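Local coordinates for protein glycosyl transferase (Staphylococcus aureus, PDB 5U02) that belongs to the TarS family of glycosyl transferases and carries a helical linker region followed by two C-terminal beta domains of the E-set clan, at residues 57-62 with 91-96; 298-303 with 319-324; 155-160 with 192-197. One frame throughout, in Å; residues are numbered along the deposited sequence.

Contact 1 (57-62 with 91-96); sequences QWINAL and KDIDNY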
loop_
_atom_site.group_PDB
_atom_site.type_symbol
_atom_site.label_atom_id
_atom_site.label_comp_id
_atom_site.label_asym_id
_atom_site.label_seq_id
_atom_site.Cartn_x
_atom_site.Cartn_y
_atom_site.Cartn_z
ATOM N N GLN A 57 47.099 7.609 -8.720
ATOM C CA GLN A 57 48.092 6.631 -9.156
ATOM C C GLN A 57 47.452 5.392 -9.774
ATOM O O GLN A 57 48.108 4.686 -10.550
ATOM C CB GLN A 57 48.980 6.224 -7.974
ATOM C CG GLN A 57 50.182 5.367 -8.344
ATOM C CD GLN A 57 50.841 4.718 -7.139
ATOM O OE1 GLN A 57 50.374 4.855 -6.009
ATOM N NE2 GLN A 57 51.935 4.004 -7.379
ATOM N N TRP A 58 46.188 5.116 -9.456
ATOM C CA TRP A 58 45.525 3.928 -9.982
ATOM C C TRP A 58 44.977 4.153 -11.385
ATOM O O TRP A 58 45.079 3.268 -12.243
ATOM C CB TRP A 58 44.394 3.512 -9.045
ATOM C CG TRP A 58 44.828 2.655 -7.908
ATOM C CD1 TRP A 58 45.672 3.000 -6.894
ATOM C CD2 TRP A 58 44.422 1.309 -7.655
ATOM N NE1 TRP A 58 45.825 1.945 -6.027
ATOM C CE2 TRP A 58 45.067 0.895 -6.472
ATOM C CE3 TRP A 58 43.579 0.411 -8.314
ATOM C CZ2 TRP A 58 44.894 -0.378 -5.938
ATOM C CZ3 TRP A 58 43.409 -0.849 -7.782
ATOM C CH2 TRP A 58 44.060 -1.230 -6.605
ATOM N N ILE A 59 44.392 5.325 -11.635
ATOM C CA ILE A 59 43.657 5.531 -12.875
ATOM C C ILE A 59 44.587 5.689 -14.072
ATOM O O ILE A 59 44.171 5.429 -15.205
ATOM C CB ILE A 59 42.703 6.733 -12.713
ATOM C CG1 ILE A 59 41.730 6.829 -13.893
ATOM C CG2 ILE A 59 43.484 8.029 -12.527
ATOM C CD1 ILE A 59 40.720 5.707 -13.951
ATOM N N ASN A 60 45.847 6.087 -13.860
ATOM C CA ASN A 60 46.778 6.176 -14.983
ATOM C C ASN A 60 47.021 4.799 -15.588
ATOM O O ASN A 60 46.890 4.609 -16.804
ATOM C CB ASN A 60 48.120 6.787 -14.560
ATOM C CG ASN A 60 48.027 7.710 -13.423
ATOM O OD1 ASN A 60 48.349 7.347 -12.349
ATOM N ND2 ASN A 60 47.610 8.909 -13.651
ATOM N N ALA A 61 47.394 3.827 -14.748
ATOM C CA ALA A 61 47.687 2.480 -15.231
ATOM C C ALA A 61 46.446 1.806 -15.792
ATOM O O ALA A 61 46.509 1.156 -16.842
ATOM C CB ALA A 61 48.275 1.643 -14.105
ATOM N N LEU A 62 45.321 1.911 -15.082
ATOM C CA LEU A 62 44.046 1.462 -15.630
ATOM C C LEU A 62 43.772 2.126 -16.973
ATOM O O LEU A 62 43.301 1.477 -17.914
ATOM C CB LEU A 62 42.923 1.763 -14.638
ATOM C CG LEU A 62 41.569 1.086 -14.851
ATOM C CD1 LEU A 62 41.643 -0.378 -14.468
ATOM C CD2 LEU A 62 40.487 1.795 -14.053
ATOM N N LYS A 91 41.118 8.674 -18.121
ATOM C CA LYS A 91 41.815 8.822 -16.841
ATOM C C LYS A 91 41.174 9.918 -15.994
ATOM O O LYS A 91 41.821 10.841 -15.499
ATOM C CB LYS A 91 43.305 9.068 -17.057
ATOM C CG LYS A 91 43.887 8.208 -18.164
ATOM C CD LYS A 91 45.399 8.283 -18.196
ATOM C CE LYS A 91 45.979 7.136 -19.011
ATOM N NZ LYS A 91 47.297 6.678 -18.492
ATOM N N ASP A 92 39.865 9.777 -15.837
ATOM C CA ASP A 92 39.000 10.747 -15.175
ATOM C C ASP A 92 38.442 10.075 -13.926
ATOM O O ASP A 92 37.442 9.356 -13.995
ATOM C CB ASP A 92 37.891 11.180 -16.130
ATOM C CG ASP A 92 37.058 12.317 -15.591
ATOM O OD1 ASP A 92 37.111 12.595 -14.374
ATOM O OD2 ASP A 92 36.335 12.930 -16.401
ATOM N N ILE A 93 39.085 10.312 -12.780
ATOM C CA ILE A 93 38.708 9.607 -11.559
ATOM C C ILE A 93 37.755 10.406 -10.680
ATOM O O ILE A 93 37.156 9.831 -9.756
ATOM C CB ILE A 93 39.950 9.179 -10.749
ATOM C CG1 ILE A 93 39.616 7.939 -9.924
ATOM C CG2 ILE A 93 40.424 10.316 -9.855
ATOM C CD1 ILE A 93 40.743 7.442 -9.119
ATOM N N ASP A 94 37.583 11.705 -10.933
ATOM C CA ASP A 94 36.457 12.408 -10.323
ATOM C C ASP A 94 35.142 11.823 -10.813
ATOM O O ASP A 94 34.196 11.653 -10.035
ATOM C CB ASP A 94 36.520 13.908 -10.629
ATOM C CG ASP A 94 35.283 14.660 -10.136
ATOM O OD1 ASP A 94 34.299 14.769 -10.902
ATOM O OD2 ASP A 94 35.305 15.129 -8.978
ATOM N N ASN A 95 35.073 11.492 -12.103
ATOM C CA ASN A 95 33.892 10.855 -12.670
ATOM C C ASN A 95 33.904 9.346 -12.474
ATOM O O ASN A 95 32.838 8.742 -12.326
ATOM C CB ASN A 95 33.780 11.184 -14.160
ATOM C CG ASN A 95 33.382 12.624 -14.414
ATOM O OD1 ASN A 95 34.111 13.385 -15.049
ATOM N ND2 ASN A 95 32.205 12.999 -13.935
ATOM N N TYR A 96 35.084 8.718 -12.490
ATOM C CA TYR A 96 35.151 7.279 -12.250
ATOM C C TYR A 96 34.595 6.931 -10.876
ATOM O O TYR A 96 33.785 6.008 -10.736
ATOM C CB TYR A 96 36.589 6.777 -12.383
ATOM C CG TYR A 96 36.716 5.266 -12.430
ATOM C CD1 TYR A 96 36.648 4.500 -11.271
ATOM C CD2 TYR A 96 36.910 4.606 -13.635
ATOM C CE1 TYR A 96 36.757 3.126 -11.315
ATOM C CE2 TYR A 96 37.029 3.232 -13.690
ATOM C CZ TYR A 96 36.956 2.496 -12.526
ATOM O OH TYR A 96 37.074 1.124 -12.581
#
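Lys91 NZ donates to the backbone carbonyl oxygen Asn60 O at 2.7 Å, the one hydrogen bond between segments 57-62 and 91-96. The ammonium approaches well off the line of the carbonyl, at a C=O...N angle of 119°, and lies somewhat out of its plane. To get there the lysine chain runs alongside the helix, and its CE passes 3.5 Å from Asn60 O.

Beside this polar bond the contact is apolar and centres on Ile59. With CG1 anti to the backbone N (chi1 -170°), that branch is carried onto the backbone at Lys91, where Ile59 CG1 lies 3.6 Å from Lys91 CA. Its CG2 branch meets Ile93 CB at 4.1 Å as the two isoleucines slide past each other in opposite directions. The end of the chain, Ile59 CD1, reaches Tyr96 CD2 at 4.0 Å, and one turn on, Leu62 CD2 comes to 3.8 Å from Tyr96 CE2, crossing the tyrosine at about a right angle. The Tyr96 ring also meets that of Phe46.

Lys91, with positive phi, ends helix 82-89 in a Schellman motif, and Asp92 is the N-cap of helix 93-105: Asp92 OD1 accepts Asn95 N at 3.2 Å from above the carboxylate plane. A Schellman stop leading into an N-capped helix makes a compact helix-to-helix connection, packed against a third helix in the helical linker region.

Contact 2 (298-303 with 319-324); sequences GYVFEE and LSQTSE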
loop_
_atom_site.group_PDB
_atom_site.type_symbol
_atom_site.label_atom_id
_atom_site.label_comp_id
_atom_site.label_asym_id
_atom_site.label_seq_id
_atom_site.Cartn_x
_atom_site.Cartn_y
_atom_site.Cartn_z
ATOM N N GLY A 298 11.669 -21.346 24.131
ATOM C CA GLY A 298 11.030 -20.143 24.611
ATOM C C GLY A 298 9.835 -19.762 23.758
ATOM O O GLY A 298 9.796 -20.010 22.553
ATOM N N TYR A 299 8.842 -19.158 24.408
ATOM C CA TYR A 299 7.681 -18.582 23.744
ATOM C C TYR A 299 7.585 -17.111 24.118
ATOM O O TYR A 299 7.598 -16.767 25.307
ATOM C CB TYR A 299 6.392 -19.315 24.133
ATOM C CG TYR A 299 6.168 -20.594 23.365
ATOM C CD1 TYR A 299 6.747 -21.794 23.782
ATOM C CD2 TYR A 299 5.378 -20.606 22.223
ATOM C CE1 TYR A 299 6.545 -22.964 23.078
ATOM C CE2 TYR A 299 5.171 -21.772 21.514
ATOM C CZ TYR A 299 5.755 -22.947 21.945
ATOM O OH TYR A 299 5.549 -24.109 21.238
ATOM N N VAL A 300 7.496 -16.248 23.111
ATOM C CA VAL A 300 7.445 -14.809 23.321
ATOM C C VAL A 300 6.000 -14.351 23.185
ATOM O O VAL A 300 5.323 -14.683 22.201
ATOM C CB VAL A 300 8.359 -14.061 22.334
ATOM C CG1 VAL A 300 9.799 -14.096 22.822
ATOM C CG2 VAL A 300 8.250 -14.658 20.937
ATOM N N PHE A 301 5.528 -13.600 24.176
ATOM C CA PHE A 301 4.189 -13.037 24.178
ATOM C C PHE A 301 4.284 -11.521 24.224
ATOM O O PHE A 301 5.256 -10.958 24.743
ATOM C CB PHE A 301 3.363 -13.553 25.370
ATOM C CG PHE A 301 3.036 -15.021 25.293
ATOM C CD1 PHE A 301 3.954 -15.973 25.704
ATOM C CD2 PHE A 301 1.809 -15.443 24.802
ATOM C CE1 PHE A 301 3.654 -17.324 25.628
ATOM C CE2 PHE A 301 1.503 -16.790 24.722
ATOM C CZ PHE A 301 2.426 -17.735 25.139
ATOM N N GLU A 302 3.270 -10.861 23.671
ATOM C CA GLU A 302 3.218 -9.407 23.718
ATOM C C GLU A 302 3.013 -8.938 25.153
ATOM O O GLU A 302 2.136 -9.437 25.865
ATOM C CB GLU A 302 2.097 -8.886 22.820
ATOM C CG GLU A 302 0.786 -9.645 22.955
ATOM C CD GLU A 302 -0.402 -8.898 22.354
ATOM O OE1 GLU A 302 -1.509 -9.476 22.329
ATOM O OE2 GLU A 302 -0.237 -7.737 21.921
ATOM N N GLU A 303 3.825 -7.982 25.581
ATOM C CA GLU A 303 3.696 -7.462 26.931
ATOM C C GLU A 303 2.555 -6.456 27.003
ATOM O O GLU A 303 2.198 -5.814 26.012
ATOM C CB GLU A 303 5.010 -6.823 27.386
ATOM C CG GLU A 303 6.163 -7.822 27.496
ATOM C CD GLU A 303 7.379 -7.231 28.184
ATOM O OE1 GLU A 303 7.807 -6.126 27.799
ATOM O OE2 GLU A 303 7.895 -7.863 29.126
ATOM N N LEU A 319 1.094 -8.624 31.692
ATOM C CA LEU A 319 2.002 -9.649 31.199
ATOM C C LEU A 319 3.372 -9.038 30.953
ATOM O O LEU A 319 3.481 -7.967 30.350
ATOM C CB LEU A 319 1.465 -10.281 29.912
ATOM C CG LEU A 319 2.181 -11.516 29.349
ATOM C CD1 LEU A 319 1.216 -12.391 28.560
ATOM C CD2 LEU A 319 3.373 -11.145 28.470
ATOM N N SER A 320 4.412 -9.726 31.414
ATOM C CA SER A 320 5.782 -9.313 31.156
ATOM C C SER A 320 6.621 -10.546 30.859
ATOM O O SER A 320 6.452 -11.593 31.491
ATOM C CB SER A 320 6.370 -8.534 32.338
ATOM O OG SER A 320 6.383 -9.330 33.507
ATOM N N GLN A 321 7.511 -10.416 29.879
ATOM C CA GLN A 321 8.399 -11.500 29.469
ATOM C C GLN A 321 9.632 -11.446 30.360
ATOM O O GLN A 321 10.573 -10.697 30.092
ATOM C CB GLN A 321 8.752 -11.367 27.992
ATOM C CG GLN A 321 9.443 -12.583 27.415
ATOM C CD GLN A 321 8.489 -13.480 26.658
ATOM O OE1 GLN A 321 7.528 -13.012 26.049
ATOM N NE2 GLN A 321 8.739 -14.782 26.708
ATOM N N THR A 322 9.627 -12.242 31.432
ATOM C CA THR A 322 10.677 -12.155 32.443
ATOM C C THR A 322 11.974 -12.799 31.971
ATOM O O THR A 322 13.062 -12.333 32.322
ATOM C CB THR A 322 10.205 -12.801 33.744
ATOM O OG1 THR A 322 9.840 -14.163 33.495
ATOM C CG2 THR A 322 8.998 -12.049 34.299
ATOM N N SER A 323 11.879 -13.877 31.197
ATOM C CA SER A 323 13.020 -14.460 30.507
ATOM C C SER A 323 12.532 -14.930 29.146
ATOM O O SER A 323 11.367 -14.735 28.781
ATOM C CB SER A 323 13.656 -15.604 31.309
ATOM O OG SER A 323 12.962 -16.823 31.112
ATOM N N GLU A 324 13.417 -15.559 28.382
ATOM C CA GLU A 324 13.012 -15.934 27.034
ATOM C C GLU A 324 12.102 -17.155 27.003
ATOM O O GLU A 324 11.466 -17.398 25.972
ATOM C CB GLU A 324 14.236 -16.159 26.148
ATOM C CG GLU A 324 14.094 -15.490 24.788
ATOM C CD GLU A 324 15.427 -15.215 24.127
ATOM O OE1 GLU A 324 16.164 -16.184 23.862
ATOM O OE2 GLU A 324 15.742 -14.028 23.888
#
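The side-chain amide of Gln321 is bonded at its edges and covered on one face by Val300, whose CG1 stands 4.1 Å from Gln321 NE2. In the amide plane, Gln321 NE2 donates to Tyr299 O (2.7 Å), while Gln321 OE1 receives Phe301 N on a lone pair at 2.8 Å, with a nearly straight N-H...O angle of 165°. A weak bond from NE2 to Ser323 O adds a second acceptor in the glutamine's own segment. The amide is thus held flat; with CG anti to the backbone N (chi1 -169°), the bend at chi2 turns its O and N edge to the backbone of 299-301.

Glu303 reaches back the other way: its OE2 accepts Gln321 N at 2.7 Å through the anti lone pair. Apart from these polar bonds, Leu319 CD2 packs against Phe301 CB at 3.9 Å and comes to 3.4 Å from Glu302 O. Gly298 and Val300 are also joined to Ser244 by backbone hydrogen bonds.

Chemically, side chains do the work of strand pairing here: one glutamine meets a backbone donor and a backbone acceptor two residues apart, and a glutamate takes up its own N-H, tying an irregular segment to strand 313-323.

Contact 3 (155-160 with 192-197); sequences LTLNEF and KQYRFN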
loop_
_atom_site.group_PDB
_atom_site.type_symbol
_atom_site.label_atom_id
_atom_site.label_comp_id
_atom_site.label_asym_id
_atom_site.label_seq_id
_atom_site.Cartn_x
_atom_site.Cartn_y
_atom_site.Cartn_z
ATOM N N LEU A 155 14.163 -4.645 6.747
ATOM C CA LEU A 155 15.093 -5.042 5.699
ATOM C C LEU A 155 15.732 -3.790 5.123
ATOM O O LEU A 155 15.028 -2.859 4.719
ATOM C CB LEU A 155 14.384 -5.835 4.601
ATOM C CG LEU A 155 13.692 -7.106 5.098
ATOM C CD1 LEU A 155 13.045 -7.841 3.941
ATOM C CD2 LEU A 155 14.685 -7.999 5.821
ATOM N N THR A 156 17.062 -3.764 5.095
ATOM C CA THR A 156 17.813 -2.612 4.618
ATOM C C THR A 156 18.474 -2.959 3.289
ATOM O O THR A 156 19.254 -3.914 3.206
ATOM C CB THR A 156 18.861 -2.177 5.642
ATOM O OG1 THR A 156 18.201 -1.779 6.849
ATOM C CG2 THR A 156 19.671 -1.005 5.113
ATOM N N LEU A 157 18.151 -2.191 2.253
ATOM C CA LEU A 157 18.829 -2.309 0.963
ATOM C C LEU A 157 20.150 -1.561 1.062
ATOM O O LEU A 157 20.188 -0.333 0.970
ATOM C CB LEU A 157 17.964 -1.749 -0.159
ATOM C CG LEU A 157 16.507 -2.192 -0.242
ATOM C CD1 LEU A 157 15.895 -1.707 -1.549
ATOM C CD2 LEU A 157 16.405 -3.691 -0.122
ATOM N N ASN A 158 21.244 -2.299 1.262
ATOM C CA ASN A 158 22.545 -1.651 1.399
ATOM C C ASN A 158 23.049 -1.125 0.062
ATOM O O ASN A 158 23.653 -0.048 -0.000
ATOM C CB ASN A 158 23.559 -2.616 2.015
ATOM C CG ASN A 158 23.492 -2.642 3.533
ATOM O OD1 ASN A 158 22.792 -1.836 4.147
ATOM N ND2 ASN A 158 24.240 -3.553 4.144
ATOM N N GLU A 159 22.817 -1.867 -1.018
ATOM C CA GLU A 159 23.260 -1.444 -2.338
ATOM C C GLU A 159 22.159 -1.699 -3.352
ATOM O O GLU A 159 21.579 -2.789 -3.391
ATOM C CB GLU A 159 24.547 -2.160 -2.755
ATOM C CG GLU A 159 25.794 -1.549 -2.141
ATOM C CD GLU A 159 27.073 -2.165 -2.670
ATOM O OE1 GLU A 159 27.025 -2.815 -3.736
ATOM O OE2 GLU A 159 28.128 -1.992 -2.023
ATOM N N PHE A 160 21.878 -0.683 -4.162
ATOM C CA PHE A 160 20.845 -0.742 -5.185
ATOM C C PHE A 160 21.098 0.409 -6.143
ATOM O O PHE A 160 21.280 1.551 -5.706
ATOM C CB PHE A 160 19.444 -0.643 -4.570
ATOM C CG PHE A 160 18.356 -1.202 -5.442
ATOM C CD1 PHE A 160 18.659 -2.020 -6.519
ATOM C CD2 PHE A 160 17.028 -0.891 -5.198
ATOM C CE1 PHE A 160 17.659 -2.528 -7.328
ATOM C CE2 PHE A 160 16.022 -1.396 -6.000
ATOM C CZ PHE A 160 16.338 -2.216 -7.069
ATOM N N LYS A 192 16.300 3.715 2.959
ATOM C CA LYS A 192 16.231 2.359 2.425
ATOM C C LYS A 192 16.102 1.308 3.525
ATOM O O LYS A 192 16.519 0.159 3.343
ATOM C CB LYS A 192 17.446 2.072 1.545
ATOM C CG LYS A 192 17.425 2.773 0.190
ATOM C CD LYS A 192 18.728 2.511 -0.550
ATOM C CE LYS A 192 18.741 3.126 -1.938
ATOM N NZ LYS A 192 17.783 2.444 -2.847
ATOM N N GLN A 193 15.530 1.681 4.666
ATOM C CA GLN A 193 15.153 0.735 5.708
ATOM C C GLN A 193 13.654 0.491 5.609
ATOM O O GLN A 193 12.864 1.412 5.827
ATOM C CB GLN A 193 15.514 1.270 7.091
ATOM C CG GLN A 193 16.985 1.551 7.294
ATOM C CD GLN A 193 17.242 2.259 8.600
ATOM O OE1 GLN A 193 17.729 1.662 9.554
ATOM N NE2 GLN A 193 16.916 3.544 8.648
ATOM N N TYR A 194 13.266 -0.741 5.297
ATOM C CA TYR A 194 11.875 -1.081 5.023
ATOM C C TYR A 194 11.333 -1.980 6.132
ATOM O O TYR A 194 11.846 -3.084 6.346
ATOM C CB TYR A 194 11.757 -1.751 3.652
ATOM C CG TYR A 194 12.078 -0.800 2.512
ATOM C CD1 TYR A 194 13.392 -0.572 2.113
ATOM C CD2 TYR A 194 11.068 -0.097 1.869
ATOM C CE1 TYR A 194 13.685 0.309 1.088
ATOM C CE2 TYR A 194 11.345 0.784 0.846
ATOM C CZ TYR A 194 12.657 0.983 0.460
ATOM O OH TYR A 194 12.958 1.857 -0.556
ATOM N N ARG A 195 10.290 -1.509 6.819
ATOM C CA ARG A 195 9.735 -2.171 7.994
ATOM C C ARG A 195 8.388 -2.799 7.665
ATOM O O ARG A 195 7.507 -2.134 7.112
ATOM C CB ARG A 195 9.579 -1.180 9.148
ATOM C CG ARG A 195 8.768 -1.708 10.323
ATOM C CD ARG A 195 8.738 -0.681 11.434
ATOM N NE ARG A 195 10.077 -0.449 11.959
ATOM C CZ ARG A 195 10.438 -0.694 13.211
ATOM N NH1 ARG A 195 9.546 -1.152 14.080
ATOM N NH2 ARG A 195 11.685 -0.459 13.596
ATOM N N PHE A 196 8.225 -4.067 8.030
ATOM C CA PHE A 196 7.003 -4.814 7.765
ATOM C C PHE A 196 6.428 -5.309 9.084
ATOM O O PHE A 196 7.126 -5.975 9.859
ATOM C CB PHE A 196 7.270 -5.989 6.819
ATOM C CG PHE A 196 7.752 -5.579 5.455
ATOM C CD1 PHE A 196 9.100 -5.328 5.217
ATOM C CD2 PHE A 196 6.849 -5.420 4.417
ATOM C CE1 PHE A 196 9.538 -4.945 3.953
ATOM C CE2 PHE A 196 7.272 -5.037 3.161
ATOM C CZ PHE A 196 8.618 -4.798 2.925
ATOM N N ASN A 197 5.162 -4.965 9.346
ATOM C CA ASN A 197 4.392 -5.529 10.450
ATOM C C ASN A 197 3.557 -6.673 9.891
ATOM O O ASN A 197 2.631 -6.441 9.108
ATOM C CB ASN A 197 3.492 -4.479 11.099
ATOM C CG ASN A 197 4.268 -3.310 11.674
ATOM O OD1 ASN A 197 5.380 -3.467 12.168
ATOM N ND2 ASN A 197 3.678 -2.122 11.607
HETATM O O HOH W 1 20.105 0.009 8.326
#
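Strands 150-159 and 193-199 pair edge to edge as antiparallel neighbours in the large sheet of the first C-terminal domain, and the contact spans the end of one and the start of the other. Leu155 and Tyr194 form a hydrogen-bonded pair, with Leu155 N to Tyr194 O and Tyr194 N to Leu155 O both 2.8 Å. Thr156 and Gln193 follow as a non-hydrogen-bonded pair, and beyond them Leu157 N donates to Lys192 O at 3.1 Å. That same carbonyl oxygen receives a CA-H...O contact from Thr156 CA.

On the Thr156 face, this residue and Gln193 lie side by side and point the same way, Thr156 OG1 touching Gln193 CG at 3.6 Å. A water joins their ends: it is hydrogen-bonded to Thr156 OG1 and donates to Gln193 OE1. Thr156 OG1 is also bonded to Thr142 OG1.

On the face carrying Leu155 and Tyr194 the packing is mixed. Tyr194 has CG beside its backbone N (chi1 -67°), which lays the ring against its neighbour strand: the edge of the ring meets Leu155 O in plane, and Tyr194 CE1 is 4.0 Å from Leu157 CD1. Tyr194 OH is bonded to Tyr167 OH. Beyond the strand pair, the Lys192 chain passes Leu157 O, with Lys192 CD at 3.5 Å, and bends at its end to set NZ near the ring plane of Phe160, 3.9 Å from Phe160 CB. There NZ is bonded to Tyr167 OH and Ile162 O.

Strand 138-146 flanks the pair through Thr156 and strand 181-190 through Arg195, while Leu155, Tyr194 and Phe196 pack on strand 168-175. Asn197 ND2 is hydrogen-bonded to Asp202 OD2 of a second subunit, which packs over the face carrying Gln193, Arg195 and Asn197.

Overall arrangement
Along the chain contact 1 comes first, then contact 3, then contact 2. Contact 1 lies among the helices of the linker region, contact 3 in the large sheet of the first C-terminal domain near the chain's centre, and contact 2 at a strand of the seven-stranded sheet of the second. Contacts 1 and 2, their centres about 57 Å apart, are on opposite sides of the chain's centre; the centre of contact 3 is about 33 Å from that of contact 1 and about 27 Å from that of contact 2. None touches another, but contact 2 also bonds to Asn148, Thr240 and Ser244 of the preceding domain's range and so lies at the junction of the two beta domains.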